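Local coordinates for odorant-binding protein (Phormia regina, PDB 5DIC) that binds long-chain fatty acids such as palmitate and probably carries them as an odorant-binding protein of the blowfly oral disk, at residues Lys13-Glu18 against Glu54-Leu59; Ala30-Asn35 against Asn40-Met45; Ala67-Lys72 against Glu80-Ala85. One frame throughout, in Å; residues are numbered along the deposited sequence.

Interaction 1 (Lys13-Glu18 against Glu54-Leu59); sequences KVHFDE and EKIGTL. With PLM (palmitic acid), chain B.
The imidazole of His15 lies over the end of helix 43-55, with the backbone carbonyl of Lys55 beneath one of its faces: Lys55 O stands 3.7 Å from His15 CE1, offset toward the rim of the ring. On the same side of the ring, Lys55 CB approaches His15 ND1 to 3.7 Å. The ring's rotation is set by Glu18, one turn further along the same helix, because His15 ND1 donates to Glu18 OE1 over 2.7 Å at a nearly straight 176°. The carboxylate oxygen lies in the ring plane and is met on its syn side, though 35° out of the carboxylate plane. That same Glu18 OE1 rests against the methylenes of Lys55, 3.7 Å from Lys55 CG. A bend at chi2 (-60°) leads the lysine chain away, and its NZ bonds to Gln22 instead.

At the far edge of the imidazole begins the lipid site. Ile56 CG2 approaches His15 CD2 to 3.6 Å and palmitate O2 to 3.4 Å, while Ile56 CD1 lies against the acyl chain, 3.9 Å from palmitate C7. Gly57, with positive phi, ends helix 43-55 in a Schellman motif. Beyond it Thr58 packs on helix 66-77, and the chain enters the short antiparallel pair 59-60 and 63-64; on the other flank, Phe16 of helix 6-22 leans on helix 27-34.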
# COMPACT_ATOMS: atom_id res chain seq x y z
N LYS A 13 9.73 7.34 -4.39
CA LYS A 13 10.52 6.97 -5.56
C LYS A 13 11.56 5.91 -5.25
O LYS A 13 11.73 4.97 -6.01
CB LYS A 13 11.15 8.21 -6.17
CG LYS A 13 12.10 7.93 -7.29
CD LYS A 13 11.47 7.25 -8.48
CE LYS A 13 12.50 7.19 -9.61
NZ LYS A 13 12.14 6.17 -10.62
N VAL A 14 12.25 6.04 -4.12
CA VAL A 14 13.21 5.04 -3.74
C VAL A 14 12.56 3.66 -3.63
O VAL A 14 13.08 2.65 -4.12
CB VAL A 14 13.90 5.41 -2.41
CG1 VAL A 14 14.69 4.24 -1.84
CG2 VAL A 14 14.85 6.61 -2.62
N HIS A 15 11.42 3.58 -2.94
CA HIS A 15 10.76 2.28 -2.73
C HIS A 15 10.12 1.77 -4.01
O HIS A 15 10.05 0.55 -4.25
CB HIS A 15 9.77 2.36 -1.57
CG HIS A 15 10.40 2.74 -0.28
ND1 HIS A 15 11.52 2.12 0.22
CD2 HIS A 15 10.04 3.67 0.63
CE1 HIS A 15 11.82 2.65 1.40
NE2 HIS A 15 10.94 3.60 1.66
N PHE A 16 9.61 2.68 -4.83
CA PHE A 16 9.11 2.31 -6.15
C PHE A 16 10.20 1.55 -6.93
O PHE A 16 9.98 0.46 -7.46
CB PHE A 16 8.63 3.57 -6.90
CG PHE A 16 8.15 3.30 -8.29
CD1 PHE A 16 9.05 3.21 -9.34
CD2 PHE A 16 6.80 3.16 -8.56
CE1 PHE A 16 8.61 2.97 -10.64
CE2 PHE A 16 6.36 2.91 -9.85
CZ PHE A 16 7.27 2.80 -10.88
N ASP A 17 11.38 2.15 -7.01
CA ASP A 17 12.47 1.51 -7.73
C ASP A 17 12.87 0.18 -7.11
O ASP A 17 13.11 -0.81 -7.82
CB ASP A 17 13.68 2.45 -7.79
CG ASP A 17 13.47 3.65 -8.70
OD1 ASP A 17 12.53 3.67 -9.49
OD2 ASP A 17 14.29 4.57 -8.62
N GLU A 18 12.91 0.12 -5.78
CA GLU A 18 13.25 -1.12 -5.11
C GLU A 18 12.27 -2.22 -5.48
O GLU A 18 12.66 -3.36 -5.71
CB GLU A 18 13.20 -0.95 -3.58
CG GLU A 18 14.35 -0.17 -2.99
CD GLU A 18 14.09 0.30 -1.56
OE1 GLU A 18 12.94 0.24 -1.08
OE2 GLU A 18 15.07 0.75 -0.93
N GLU A 54 5.41 -3.29 2.30
CA GLU A 54 6.48 -3.86 3.11
C GLU A 54 7.64 -2.87 3.30
O GLU A 54 8.13 -2.67 4.41
CB GLU A 54 6.99 -5.17 2.49
CG GLU A 54 5.99 -6.30 2.54
CD GLU A 54 6.35 -7.50 1.68
OE1 GLU A 54 7.27 -7.40 0.83
OE2 GLU A 54 5.69 -8.56 1.84
N LYS A 55 8.09 -2.25 2.19
CA LYS A 55 9.26 -1.40 2.28
C LYS A 55 9.01 -0.13 3.11
O LYS A 55 9.94 0.41 3.69
CB LYS A 55 9.73 -0.99 0.89
CG LYS A 55 10.22 -2.09 -0.01
CD LYS A 55 11.41 -2.85 0.51
CE LYS A 55 11.76 -3.93 -0.49
NZ LYS A 55 12.81 -4.85 -0.02
N ILE A 56 7.76 0.35 3.15
CA ILE A 56 7.47 1.51 3.99
C ILE A 56 7.13 1.10 5.42
O ILE A 56 6.83 1.98 6.23
CB ILE A 56 6.39 2.43 3.39
CG1 ILE A 56 5.00 1.79 3.38
CG2 ILE A 56 6.78 2.86 1.99
CD1 ILE A 56 3.89 2.77 3.09
N GLY A 57 7.22 -0.19 5.75
CA GLY A 57 7.09 -0.62 7.12
C GLY A 57 5.66 -0.86 7.58
O GLY A 57 5.44 -1.07 8.78
N THR A 58 4.69 -0.90 6.67
CA THR A 58 3.30 -1.06 7.04
C THR A 58 2.77 -2.50 6.98
O THR A 58 1.67 -2.77 7.48
CB THR A 58 2.37 -0.15 6.20
OG1 THR A 58 2.46 -0.46 4.80
CG2 THR A 58 2.66 1.33 6.49
N LEU A 59 3.52 -3.40 6.37
CA LEU A 59 3.09 -4.76 6.16
C LEU A 59 4.27 -5.69 6.30
O LEU A 59 5.35 -5.40 5.79
CB LEU A 59 2.49 -4.91 4.76
CG LEU A 59 1.85 -6.25 4.40
CD1 LEU A 59 0.58 -6.48 5.18
CD2 LEU A 59 1.59 -6.35 2.90
C1 PLM B . 7.23 6.42 2.96
O1 PLM B . 6.56 6.33 4.01
O2 PLM B . 8.30 5.81 2.80
C2 PLM B . 6.77 7.24 1.78
C3 PLM B . 5.34 7.76 1.93
C4 PLM B . 4.33 6.64 1.78
C5 PLM B . 2.96 7.27 1.58
C6 PLM B . 1.86 6.24 1.74
C7 PLM B . 1.65 5.93 3.20
C8 PLM B . 0.40 5.08 3.27
C9 PLM B . 0.48 4.26 4.53
CA PLM B . -0.82 3.59 4.94
CB PLM B . -0.85 2.08 4.83
CC PLM B . -2.27 1.54 4.74
CD PLM B . -2.40 0.51 3.61
CE PLM B . -1.58 -0.77 3.85
CF PLM B . -1.86 -1.82 2.75
CG PLM B . -1.15 -3.15 2.94

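Interaction 2 (Ala30-Asn35 against Asn40-Met45); sequences ATKLRN and NPTPAM
Leu33 and Met45 both set CG opposite the carbonyl carbon (chi1 near -67°), and the two side chains slide past each other in opposite directions between helix 27-34 and the start of helix 43-55. Met45 then runs extended through chi2 and turns at chi3, 68°, folding its methyl back onto the first helix. The contact is apolar and spread over several atoms: Met45 CE lies 4.0 Å from Leu33 CD2 and also reaches the CB of Lys32, while Met45 CG meets the branch point of the leucine at Leu33 CG, 4.1 Å away. Leu33 continues inward to Phe16 and Phe48.

Lys32 crosses the methionine at about a right angle, its CE 3.8 Å from Met45 SD. Its ammonium end passes on toward the loop, where Lys32 NZ donates to a water at 2.8 Å and that water donates in turn to Asn40 O at 3.2 Å, a bridge that spans the two segments. Glu28 is a long, weak ion-pair partner of the same NZ.

The sulfur is approached from within its own segment as well: Thr42 N points at Met45 SD over 3.6 Å, a weak but straight bond (170°). Thr42 OG1 accepts from Met45 N at 3.3 Å and is also hydrogen-bonded to Glu29 of the preceding helix. Thr42 is thus the N-cap of helix 43-55, and with Met45 it forms a capping box whose return bond, to the sulfur, is the weak one, here at the helix start that follows the 35-42 connection in this mainly helical PBP/GOBP fold.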
# COMPACT_ATOMS: atom_id res chain seq x y z
N ALA A 30 5.34 -1.18 -14.81
CA ALA A 30 5.93 -0.10 -14.01
C ALA A 30 5.37 1.25 -14.41
O ALA A 30 5.11 2.08 -13.56
CB ALA A 30 7.46 -0.09 -14.13
N THR A 31 5.18 1.48 -15.71
CA THR A 31 4.62 2.75 -16.16
C THR A 31 3.14 2.88 -15.78
O THR A 31 2.70 3.97 -15.39
CB THR A 31 4.93 3.01 -17.64
OG1 THR A 31 4.66 4.39 -17.89
CG2 THR A 31 4.12 2.26 -18.56
N LYS A 32 2.39 1.79 -15.83
CA LYS A 32 1.04 1.85 -15.28
C LYS A 32 1.07 2.26 -13.83
O LYS A 32 0.30 3.12 -13.40
CB LYS A 32 0.29 0.52 -15.45
CG LYS A 32 -0.12 0.26 -16.89
CD LYS A 32 -1.09 -0.89 -17.00
CE LYS A 32 -0.45 -2.25 -16.91
NZ LYS A 32 -1.34 -3.26 -17.57
N LEU A 33 1.92 1.61 -13.05
CA LEU A 33 1.99 1.92 -11.62
C LEU A 33 2.37 3.37 -11.35
O LEU A 33 1.76 4.03 -10.51
CB LEU A 33 2.95 0.95 -10.92
CG LEU A 33 2.49 -0.50 -10.85
CD1 LEU A 33 3.68 -1.44 -10.64
CD2 LEU A 33 1.43 -0.66 -9.78
N ARG A 34 3.35 3.88 -12.08
CA ARG A 34 3.77 5.27 -11.90
C ARG A 34 2.67 6.26 -12.21
O ARG A 34 2.65 7.34 -11.64
CB ARG A 34 4.99 5.53 -12.79
CG ARG A 34 5.76 6.82 -12.58
CD ARG A 34 6.51 7.27 -13.83
NE ARG A 34 6.69 6.20 -14.79
CZ ARG A 34 7.23 6.37 -16.00
NH1 ARG A 34 7.63 7.57 -16.41
NH2 ARG A 34 7.38 5.34 -16.80
N ASN A 35 1.76 5.88 -13.10
CA ASN A 35 0.62 6.71 -13.48
C ASN A 35 -0.65 6.42 -12.70
O ASN A 35 -1.71 6.92 -13.05
CB ASN A 35 0.39 6.61 -14.99
CG ASN A 35 1.45 7.37 -15.75
OD1 ASN A 35 1.36 8.60 -15.84
ND2 ASN A 35 2.45 6.69 -16.25
N ASN A 40 -7.70 -3.40 -12.16
CA ASN A 40 -7.46 -4.71 -12.70
C ASN A 40 -5.97 -4.96 -12.77
O ASN A 40 -5.41 -5.22 -13.84
CB ASN A 40 -8.09 -4.83 -14.09
CG ASN A 40 -9.58 -4.54 -14.09
OD1 ASN A 40 -10.31 -4.99 -13.20
ND2 ASN A 40 -10.05 -3.79 -15.09
N PRO A 41 -5.30 -4.87 -11.61
CA PRO A 41 -3.87 -5.05 -11.66
C PRO A 41 -3.49 -6.46 -12.09
O PRO A 41 -4.21 -7.44 -11.78
CB PRO A 41 -3.43 -4.82 -10.23
CG PRO A 41 -4.59 -5.26 -9.42
CD PRO A 41 -5.80 -4.87 -10.22
N THR A 42 -2.35 -6.56 -12.72
CA THR A 42 -1.76 -7.85 -13.03
C THR A 42 -1.14 -8.47 -11.76
O THR A 42 -0.93 -7.76 -10.76
CB THR A 42 -0.68 -7.71 -14.09
OG1 THR A 42 0.37 -6.94 -13.53
CG2 THR A 42 -1.20 -7.02 -15.37
N PRO A 43 -0.76 -9.75 -11.83
CA PRO A 43 -0.13 -10.37 -10.65
C PRO A 43 1.13 -9.62 -10.18
O PRO A 43 1.32 -9.44 -8.99
CB PRO A 43 0.15 -11.81 -11.10
CG PRO A 43 -0.97 -12.06 -12.07
CD PRO A 43 -1.13 -10.77 -12.83
N ALA A 44 1.97 -9.17 -11.11
CA ALA A 44 3.20 -8.49 -10.72
C ALA A 44 2.89 -7.11 -10.15
O ALA A 44 3.62 -6.63 -9.29
CB ALA A 44 4.18 -8.40 -11.88
N MET A 45 1.82 -6.46 -10.62
CA MET A 45 1.41 -5.22 -10.00
C MET A 45 0.94 -5.41 -8.55
O MET A 45 1.23 -4.58 -7.69
CB MET A 45 0.34 -4.53 -10.84
CG MET A 45 0.86 -4.05 -12.19
SD MET A 45 -0.43 -3.57 -13.34
CE MET A 45 -1.02 -2.10 -12.53
O HOH W 1 -3.21 -3.58 -15.50

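Interaction 3 (Ala67-Lys72 against Glu80-Ala85); sequences AVVLEK and EKVKAA. With PLM (palmitic acid), chain B.
Val82 CG1 carries the apolar contacts. This branch, set opposite the backbone N at chi1 176°, enters between two side chains of helix 66-77: Val82 CG1 is 3.7 Å from Leu70 CD2 and 3.9 Å from Val69 CG1. The leucine and Val82 slide past each other in opposite directions, whereas the two valines meet obliquely. One methyl of the leucine does double duty, since Leu70 CD2 also lies 3.7 Å from Lys83 CG, crossing the lysine chain at about a right angle. Here the aliphatic part of Lys83 borders the apolar patch, and its NZ forms a salt bridge with Glu79.

These contacts join two consecutive helices of the PBP/GOBP fold, 66-77 and 79-89, whose short segments run at 145° with axes 9.8 Å apart at closest approach. The pair is therefore roughly antiparallel but clearly splayed, with the Leu70 and Val82 CA atoms 6.5 Å apart at the nearest point. Leu73, Ser74 and Phe77 extend the first helix's surface around Val82, and Leu86 continues the second against Val69 and Leu70.

Lipid contacts begin at Val69 itself, whose other methyl, Val69 CG2, lies 4.1 Å from the palmitate carbon CB, well along the acyl chain. The polar bond to the lipid comes from Lys72, whose extended chain turns at chi4 (-76°): Lys72 NZ donates a hydrogen bond to palmitate O1 at 2.6 Å, consistent with an ammonium-carboxylate pair. A second palmitate touches Lys81 and Ala85 on helix 79-89.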
# COMPACT_ATOMS: atom_id res chain seq x y z
N ALA A 67 1.27 0.41 14.33
CA ALA A 67 1.86 1.64 14.79
C ALA A 67 2.38 2.49 13.63
O ALA A 67 2.29 3.71 13.67
CB ALA A 67 2.98 1.37 15.81
N VAL A 68 2.92 1.84 12.60
CA VAL A 68 3.43 2.55 11.45
C VAL A 68 2.30 3.14 10.62
O VAL A 68 2.36 4.29 10.21
CB VAL A 68 4.38 1.69 10.62
CG1 VAL A 68 4.85 2.45 9.40
CG2 VAL A 68 5.57 1.24 11.45
N VAL A 69 1.24 2.35 10.43
CA VAL A 69 0.06 2.87 9.74
C VAL A 69 -0.47 4.10 10.47
O VAL A 69 -0.80 5.09 9.84
CB VAL A 69 -1.00 1.76 9.59
CG1 VAL A 69 -2.30 2.35 9.09
CG2 VAL A 69 -0.49 0.67 8.67
N LEU A 70 -0.63 3.99 11.79
CA LEU A 70 -1.09 5.14 12.55
C LEU A 70 -0.16 6.34 12.43
O LEU A 70 -0.61 7.47 12.25
CB LEU A 70 -1.28 4.76 14.02
CG LEU A 70 -2.50 3.88 14.27
CD1 LEU A 70 -2.35 3.14 15.59
CD2 LEU A 70 -3.79 4.69 14.29
N GLU A 71 1.13 6.11 12.54
CA GLU A 71 2.08 7.23 12.43
C GLU A 71 1.93 7.97 11.10
O GLU A 71 1.97 9.20 11.05
CB GLU A 71 3.52 6.77 12.58
CG GLU A 71 4.57 7.89 12.54
CD GLU A 71 4.56 8.77 13.77
OE1 GLU A 71 4.08 8.33 14.84
OE2 GLU A 71 5.07 9.91 13.67
N LYS A 72 1.76 7.20 10.04
CA LYS A 72 1.71 7.76 8.71
C LYS A 72 0.38 8.36 8.34
O LYS A 72 0.32 9.33 7.57
CB LYS A 72 2.20 6.78 7.67
CG LYS A 72 3.68 6.44 7.85
CD LYS A 72 4.17 5.49 6.76
CE LYS A 72 5.59 5.07 6.99
NZ LYS A 72 6.55 6.12 6.63
N GLU A 80 -8.84 8.08 15.38
CA GLU A 80 -9.93 7.15 15.51
C GLU A 80 -10.35 6.58 14.16
O GLU A 80 -10.65 5.36 14.05
CB GLU A 80 -11.13 7.75 16.25
CG GLU A 80 -12.28 6.76 16.42
CD GLU A 80 -13.25 6.71 15.23
OE1 GLU A 80 -13.53 7.76 14.61
OE2 GLU A 80 -13.74 5.60 14.91
N LYS A 81 -10.35 7.40 13.12
CA LYS A 81 -10.71 6.92 11.79
C LYS A 81 -9.71 5.88 11.25
O LYS A 81 -10.10 4.87 10.65
CB LYS A 81 -10.87 8.09 10.82
CG LYS A 81 -12.09 8.95 11.20
CD LYS A 81 -12.12 10.35 10.63
CE LYS A 81 -13.36 11.12 11.11
NZ LYS A 81 -13.28 12.60 10.95
N VAL A 82 -8.44 6.10 11.51
CA VAL A 82 -7.43 5.15 11.07
C VAL A 82 -7.53 3.87 11.91
O VAL A 82 -7.43 2.77 11.37
CB VAL A 82 -6.02 5.76 11.13
CG1 VAL A 82 -4.98 4.71 10.75
CG2 VAL A 82 -5.93 6.91 10.14
N LYS A 83 -7.78 3.99 13.22
CA LYS A 83 -7.97 2.79 14.07
C LYS A 83 -9.17 1.98 13.60
O LYS A 83 -9.13 0.76 13.58
CB LYS A 83 -8.14 3.20 15.54
CG LYS A 83 -6.84 3.64 16.17
CD LYS A 83 -6.97 4.03 17.63
CE LYS A 83 -5.61 4.29 18.24
NZ LYS A 83 -5.66 4.71 19.66
N ALA A 84 -10.22 2.67 13.17
CA ALA A 84 -11.39 1.97 12.69
C ALA A 84 -11.08 1.23 11.38
O ALA A 84 -11.50 0.09 11.18
CB ALA A 84 -12.55 2.94 12.49
N ALA A 85 -10.31 1.86 10.49
CA ALA A 85 -9.91 1.20 9.24
C ALA A 85 -9.01 0.00 9.51
O ALA A 85 -9.15 -1.05 8.88
CB ALA A 85 -9.18 2.18 8.36
C1 PLM B . 7.23 6.42 2.96
O1 PLM B . 6.56 6.33 4.01
O2 PLM B . 8.30 5.81 2.80
C2 PLM B . 6.77 7.24 1.78
C3 PLM B . 5.34 7.76 1.93
C4 PLM B . 4.33 6.64 1.78
C5 PLM B . 2.96 7.27 1.58
C6 PLM B . 1.86 6.24 1.74
C7 PLM B . 1.65 5.93 3.20
C8 PLM B . 0.40 5.08 3.27
C9 PLM B . 0.48 4.26 4.53
CA PLM B . -0.82 3.59 4.94
CB PLM B . -0.85 2.08 4.83
CC PLM B . -2.27 1.54 4.74
CD PLM B . -2.40 0.51 3.61
CE PLM B . -1.58 -0.77 3.85
CF PLM B . -1.86 -1.82 2.75
CG PLM B . -1.15 -3.15 2.94

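In the fold
Each contact has a buried part (Ile56 in interaction 1, Leu33 and Met45 in interaction 2, Val69 and Val82 in interaction 3) and a more exposed lysine at its margin: Lys55, Lys32 and Lys83. Interactions 1 and 2 share helix 43-55, at its C-terminal and N-terminal ends, and touch where Phe16 packs on Leu33. Interaction 3 lies across the chain's centre from interaction 2, nearest atoms about 17 Å apart. Interactions 1 and 3 meet directly, Ile56 O standing 3.4 Å from Lys72 CE, and share one palmitate: Lys72 bonds one carboxylate oxygen, while the other lies by Ile56 and His15. Interaction 2 instead adds a water bridge to methionine packing.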